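Local coordinates for protein 4-amino-4-deoxy-L-arabinose transferase or related glycosyltransferases of PMT family (Cupriavidus metallidurans, PDB 5EZM) that probably transfers aminoarabinose from a lipid carrier onto lipid A, as a zinc-binding integral membrane glycosyltransferase of the GT-C fold, at residues A300-K305 with G373-G378; K530-G535 with P552-Y557. All blocks are in the same frame, centred on the assembly; numbering follows the deposited sequence.

In the fold
Contact 1 lies among bound lipid chains in the membrane part of the enzyme, contact 2 in its C-terminal domain, so the pair illustrates how one chain is held together in two settings. Contact 1 joins the turn before helix 303-310 to helix 369-389, in the predicted membrane part, its centre about 27 Å from the centre of the chain. Contact 2, between K530-G535 and P552-Y557, has its centre about 40 Å from that point. They sit on opposite sides of it, with centres about 63 Å apart and nearest atoms about 50 Å apart. Neither includes a ligand of the zinc ion, which is bound by E87, H268 and H270; contact 1 alone borders lipid pockets.

Contact 1: A300-K305 with G373-G378; sequences AGIFPK and GKQLIG. With MPG ([(Z)-octadec-9-enyl] (2R)-2,3-bis(oxidanyl)propanoate), chain I; MPG ([(Z)-octadec-9-enyl] (2R)-2,3-bis(oxidanyl)propanoate), chain O; MPG ([(Z)-octadec-9-enyl] (2R)-2,3-bis(oxidanyl)propanoate), chain E.
Q375 NE2 donates a weak hydrogen bond to G301 O, 3.1 Å away and bent to 149° at the hydrogen, linking two helical parts of the membrane domain of this GT-C fold. The donor stands on helix 369-389; the acceptor belongs to the short 3-10 turn just ahead of helix 303-310. With CG lying opposite the carbonyl carbon (chi1 -67°) and a bend at chi2, the Q375 chain turns its amide onto the backbone of G301, which has no side chain to stand in the way. The I302 and Q375 side chains cross at about a right angle, I302 CG2 lying 3.4 Å from Q375 CD. I302 also touches A363 and L364 of helix 352-365, while L376, next along from Q375, packs on helices 403-430 and 435-456. Lipid fills in around the contact. One MPG chain passes K374, Q375 and G378, where its C3 lies 3.7 Å from G378 CA; a second runs past A300, G301 and the P304 ring. A third lies over one face of the F303 ring, its C6 3.7 Å above the ring plane and offset toward the rim.

Contact 2: K530-G535 with P552-Y557; sequences KLWKNG and PTLSMY
The last turn of helix 525-534 presents W532 to L554, S555 and M556, whose extended backbone leads from helix 544-550 into strand 557-561. Bonds from N534 N to K530 O and from G535 N to L531 O, each 2.9 Å, keep that turn helical until G535 leaves the helical conformation. W532 reaches across with CG opposite its own backbone N (chi1 -177°), carrying the indole out from the helix to the facing loop. L554 answers with both methyls: CD1 approaches W532 CD1 at 3.6 Å, and CD2 lies 3.8 Å from the same ring carbon, the two side chains crossing at about a right angle. Further round the indole, M556 CB touches W532 CZ2 at 3.8 Å, while the rest of the methionine chain runs away, extended; M556 also touches Y547 and L550. S555 O lies in the indole plane at the ring's edge, 3.6 Å from W532 NE1, a separation too long to count as a hydrogen bond. V568 of strand 566-569 touches both W532 and M556, and the carbonyl of W532 accepts a hydrogen bond from N570 ND2. Were W532 replaced by an alanine, the L554 methyls and M556 CB would probably lose their aromatic partner and a gap would open between helix and loop. Helix and connecting loop thus meet through apolar side chains beside strand 566-569, next to the outermost strand 557-561 of the mixed five-stranded sheet, consistent with an alpha/beta fold in the C-terminal domain.

Contact 1: A300-K305 with G373-G378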
# COMPACT_ATOMS: atom_id res chain seq x y z
N ALA A 300 18.77 -7.73 -6.25
CA ALA A 300 18.74 -9.19 -6.18
C ALA A 300 20.14 -9.78 -6.28
O ALA A 300 20.46 -10.76 -5.59
CB ALA A 300 17.84 -9.74 -7.29
N GLY A 301 21.00 -9.18 -7.11
CA GLY A 301 22.36 -9.67 -7.27
C GLY A 301 23.18 -9.66 -5.99
O GLY A 301 24.17 -10.39 -5.91
N ILE A 302 22.80 -8.85 -5.00
CA ILE A 302 23.52 -8.82 -3.73
C ILE A 302 22.74 -9.50 -2.62
O ILE A 302 23.09 -9.36 -1.44
CB ILE A 302 23.91 -7.39 -3.32
CG1 ILE A 302 22.67 -6.56 -2.97
CG2 ILE A 302 24.75 -6.72 -4.40
CD1 ILE A 302 22.99 -5.26 -2.27
N PHE A 303 21.68 -10.25 -2.96
CA PHE A 303 20.96 -11.00 -1.93
C PHE A 303 21.87 -11.90 -1.10
O PHE A 303 21.68 -11.94 0.13
CB PHE A 303 19.81 -11.80 -2.56
CG PHE A 303 18.45 -11.21 -2.30
CD1 PHE A 303 18.03 -10.96 -1.00
CD2 PHE A 303 17.60 -10.89 -3.34
CE1 PHE A 303 16.78 -10.42 -0.74
CE2 PHE A 303 16.35 -10.35 -3.09
CZ PHE A 303 15.94 -10.11 -1.79
N PRO A 304 22.84 -12.64 -1.66
CA PRO A 304 23.79 -13.34 -0.79
C PRO A 304 24.55 -12.40 0.13
O PRO A 304 24.69 -12.68 1.32
CB PRO A 304 24.73 -14.04 -1.79
CG PRO A 304 23.89 -14.22 -3.00
CD PRO A 304 23.03 -13.01 -3.08
N LYS A 305 25.03 -11.27 -0.40
CA LYS A 305 25.77 -10.30 0.41
C LYS A 305 24.91 -9.66 1.49
O LYS A 305 25.46 -8.98 2.36
CB LYS A 305 26.39 -9.24 -0.50
CG LYS A 305 27.63 -9.73 -1.22
CD LYS A 305 27.97 -8.90 -2.45
CE LYS A 305 29.22 -9.43 -3.13
NZ LYS A 305 29.47 -8.80 -4.46
N GLY A 373 30.48 -3.06 -10.49
CA GLY A 373 30.46 -3.28 -11.92
C GLY A 373 29.75 -4.57 -12.29
O GLY A 373 28.92 -4.60 -13.20
N LYS A 374 30.07 -5.66 -11.57
CA LYS A 374 29.36 -6.92 -11.77
C LYS A 374 27.86 -6.72 -11.64
O LYS A 374 27.08 -7.16 -12.50
CB LYS A 374 29.84 -7.96 -10.75
CG LYS A 374 31.32 -8.30 -10.80
CD LYS A 374 31.69 -9.24 -9.66
CE LYS A 374 33.06 -9.86 -9.85
NZ LYS A 374 34.12 -8.83 -10.03
N GLN A 375 27.43 -6.05 -10.57
CA GLN A 375 26.00 -5.81 -10.38
C GLN A 375 25.41 -5.05 -11.55
O GLN A 375 24.32 -5.39 -12.04
CB GLN A 375 25.76 -5.05 -9.07
CG GLN A 375 26.09 -5.86 -7.83
CD GLN A 375 25.27 -7.13 -7.74
OE1 GLN A 375 24.12 -7.18 -8.19
NE2 GLN A 375 25.86 -8.18 -7.16
N LEU A 376 26.10 -4.01 -12.04
CA LEU A 376 25.60 -3.23 -13.17
C LEU A 376 25.46 -4.09 -14.41
O LEU A 376 24.53 -3.91 -15.20
CB LEU A 376 26.53 -2.05 -13.45
CG LEU A 376 26.47 -0.89 -12.46
CD1 LEU A 376 27.50 0.17 -12.83
CD2 LEU A 376 25.07 -0.31 -12.46
N ILE A 377 26.40 -5.02 -14.62
CA ILE A 377 26.30 -5.92 -15.77
C ILE A 377 25.07 -6.80 -15.66
O ILE A 377 24.25 -6.89 -16.59
CB ILE A 377 27.58 -6.76 -15.91
CG1 ILE A 377 28.77 -5.87 -16.25
CG2 ILE A 377 27.38 -7.84 -16.96
CD1 ILE A 377 30.08 -6.62 -16.35
N GLY A 378 24.90 -7.46 -14.51
CA GLY A 378 23.73 -8.31 -14.33
C GLY A 378 22.43 -7.55 -14.51
O GLY A 378 21.53 -8.01 -15.23
C2 MPG I . 22.19 -10.87 -11.39
C3 MPG I . 23.54 -10.22 -11.11
C4 MPG I . 24.51 -11.17 -10.42
C5 MPG I . 25.79 -10.46 -9.97
C6 MPG I . 26.66 -11.36 -9.07
C7 MPG I . 27.92 -10.64 -8.57
C8 MPG I . 28.74 -11.50 -7.58
C1 MPG I . 21.15 -9.84 -11.83
C2 MPG O . 19.02 -14.35 -5.60
C3 MPG O . 20.10 -14.53 -6.66
C4 MPG O . 21.39 -13.81 -6.30
C5 MPG O . 22.53 -14.06 -7.30
C6 MPG O . 23.90 -13.64 -6.75
C7 MPG O . 25.06 -14.20 -7.59
C8 MPG O . 26.41 -14.20 -6.82
C1 MPG O . 17.76 -15.17 -5.88
C2 MPG E . 14.33 -13.05 1.95
C3 MPG E . 14.49 -14.16 0.91
C4 MPG E . 15.32 -13.71 -0.28
C5 MPG E . 15.31 -14.72 -1.43
C6 MPG E . 16.36 -14.39 -2.51
C1 MPG E . 13.48 -13.49 3.15

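Contact 2: K530-G535 with P552-Y557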
# COMPACT_ATOMS: atom_id res chain seq x y z
N LYS A 530 -39.27 -4.42 -6.90
CA LYS A 530 -40.41 -3.64 -6.43
C LYS A 530 -39.99 -2.22 -6.07
O LYS A 530 -40.72 -1.26 -6.37
CB LYS A 530 -41.05 -4.33 -5.23
CG LYS A 530 -41.56 -5.73 -5.53
CD LYS A 530 -42.68 -5.70 -6.55
CE LYS A 530 -43.02 -7.09 -7.03
NZ LYS A 530 -41.85 -7.73 -7.71
N LEU A 531 -38.83 -2.06 -5.43
CA LEU A 531 -38.32 -0.72 -5.18
C LEU A 531 -38.07 0.03 -6.49
O LEU A 531 -38.23 1.25 -6.55
CB LEU A 531 -37.03 -0.78 -4.37
CG LEU A 531 -37.12 -0.57 -2.86
CD1 LEU A 531 -35.74 -0.66 -2.24
CD2 LEU A 531 -37.76 0.77 -2.55
N TRP A 532 -37.71 -0.70 -7.54
CA TRP A 532 -37.30 -0.10 -8.80
C TRP A 532 -38.50 0.33 -9.63
O TRP A 532 -38.45 1.38 -10.29
CB TRP A 532 -36.44 -1.10 -9.58
CG TRP A 532 -35.89 -0.59 -10.88
CD1 TRP A 532 -36.37 -0.85 -12.13
CD2 TRP A 532 -34.74 0.24 -11.05
NE1 TRP A 532 -35.59 -0.23 -13.07
CE2 TRP A 532 -34.58 0.45 -12.43
CE3 TRP A 532 -33.83 0.84 -10.17
CZ2 TRP A 532 -33.55 1.22 -12.95
CZ3 TRP A 532 -32.81 1.61 -10.69
CH2 TRP A 532 -32.68 1.80 -12.07
N LYS A 533 -39.58 -0.44 -9.59
CA LYS A 533 -40.77 -0.13 -10.37
C LYS A 533 -41.78 0.71 -9.61
O LYS A 533 -42.62 1.36 -10.24
CB LYS A 533 -41.45 -1.42 -10.85
CG LYS A 533 -40.66 -2.17 -11.91
CD LYS A 533 -41.44 -3.35 -12.47
CE LYS A 533 -41.65 -4.42 -11.41
NZ LYS A 533 -42.33 -5.61 -11.99
N ASN A 534 -41.73 0.72 -8.28
CA ASN A 534 -42.72 1.44 -7.49
C ASN A 534 -42.12 2.47 -6.54
O ASN A 534 -42.87 3.33 -6.05
CB ASN A 534 -43.58 0.46 -6.67
CG ASN A 534 -44.38 -0.48 -7.56
OD1 ASN A 534 -43.90 -1.56 -7.92
ND2 ASN A 534 -45.60 -0.08 -7.91
N GLY A 535 -40.83 2.42 -6.26
CA GLY A 535 -40.21 3.34 -5.34
C GLY A 535 -39.90 4.68 -5.98
O GLY A 535 -40.46 5.05 -7.01
N PRO A 552 -35.14 -8.95 -18.98
CA PRO A 552 -36.52 -9.43 -19.18
C PRO A 552 -37.42 -9.19 -17.98
O PRO A 552 -38.65 -9.29 -18.13
CB PRO A 552 -36.34 -10.93 -19.44
CG PRO A 552 -35.04 -11.27 -18.82
CD PRO A 552 -34.17 -10.07 -19.01
N THR A 553 -36.87 -8.85 -16.82
CA THR A 553 -37.66 -8.66 -15.60
C THR A 553 -38.17 -7.23 -15.47
O THR A 553 -39.37 -6.99 -15.37
CB THR A 553 -36.83 -9.05 -14.37
OG1 THR A 553 -36.50 -10.44 -14.45
CG2 THR A 553 -37.61 -8.78 -13.09
N LEU A 554 -37.25 -6.26 -15.47
CA LEU A 554 -37.61 -4.86 -15.32
C LEU A 554 -36.96 -4.04 -16.42
O LEU A 554 -35.79 -4.25 -16.76
CB LEU A 554 -37.22 -4.32 -13.93
CG LEU A 554 -35.82 -4.61 -13.37
CD1 LEU A 554 -34.83 -3.57 -13.82
CD2 LEU A 554 -35.87 -4.65 -11.86
N SER A 555 -37.73 -3.10 -16.97
CA SER A 555 -37.21 -2.20 -17.99
C SER A 555 -36.43 -1.08 -17.33
O SER A 555 -36.90 -0.46 -16.37
CB SER A 555 -38.35 -1.64 -18.84
OG SER A 555 -39.19 -0.79 -18.09
N MET A 556 -35.23 -0.81 -17.85
CA MET A 556 -34.34 0.18 -17.29
C MET A 556 -33.67 0.95 -18.41
O MET A 556 -33.33 0.38 -19.45
CB MET A 556 -33.28 -0.48 -16.39
CG MET A 556 -32.92 -1.88 -16.84
SD MET A 556 -31.98 -2.81 -15.62
CE MET A 556 -31.96 -4.42 -16.40
N TYR A 557 -33.49 2.25 -18.20
CA TYR A 557 -32.93 3.15 -19.20
C TYR A 557 -31.47 3.42 -18.87
O TYR A 557 -31.15 3.82 -17.75
CB TYR A 557 -33.74 4.45 -19.25
CG TYR A 557 -35.22 4.19 -19.49
CD1 TYR A 557 -35.74 4.16 -20.77
CD2 TYR A 557 -36.08 3.95 -18.42
CE1 TYR A 557 -37.08 3.92 -20.99
CE2 TYR A 557 -37.42 3.71 -18.63
CZ TYR A 557 -37.92 3.69 -19.91
OH TYR A 557 -39.25 3.44 -20.12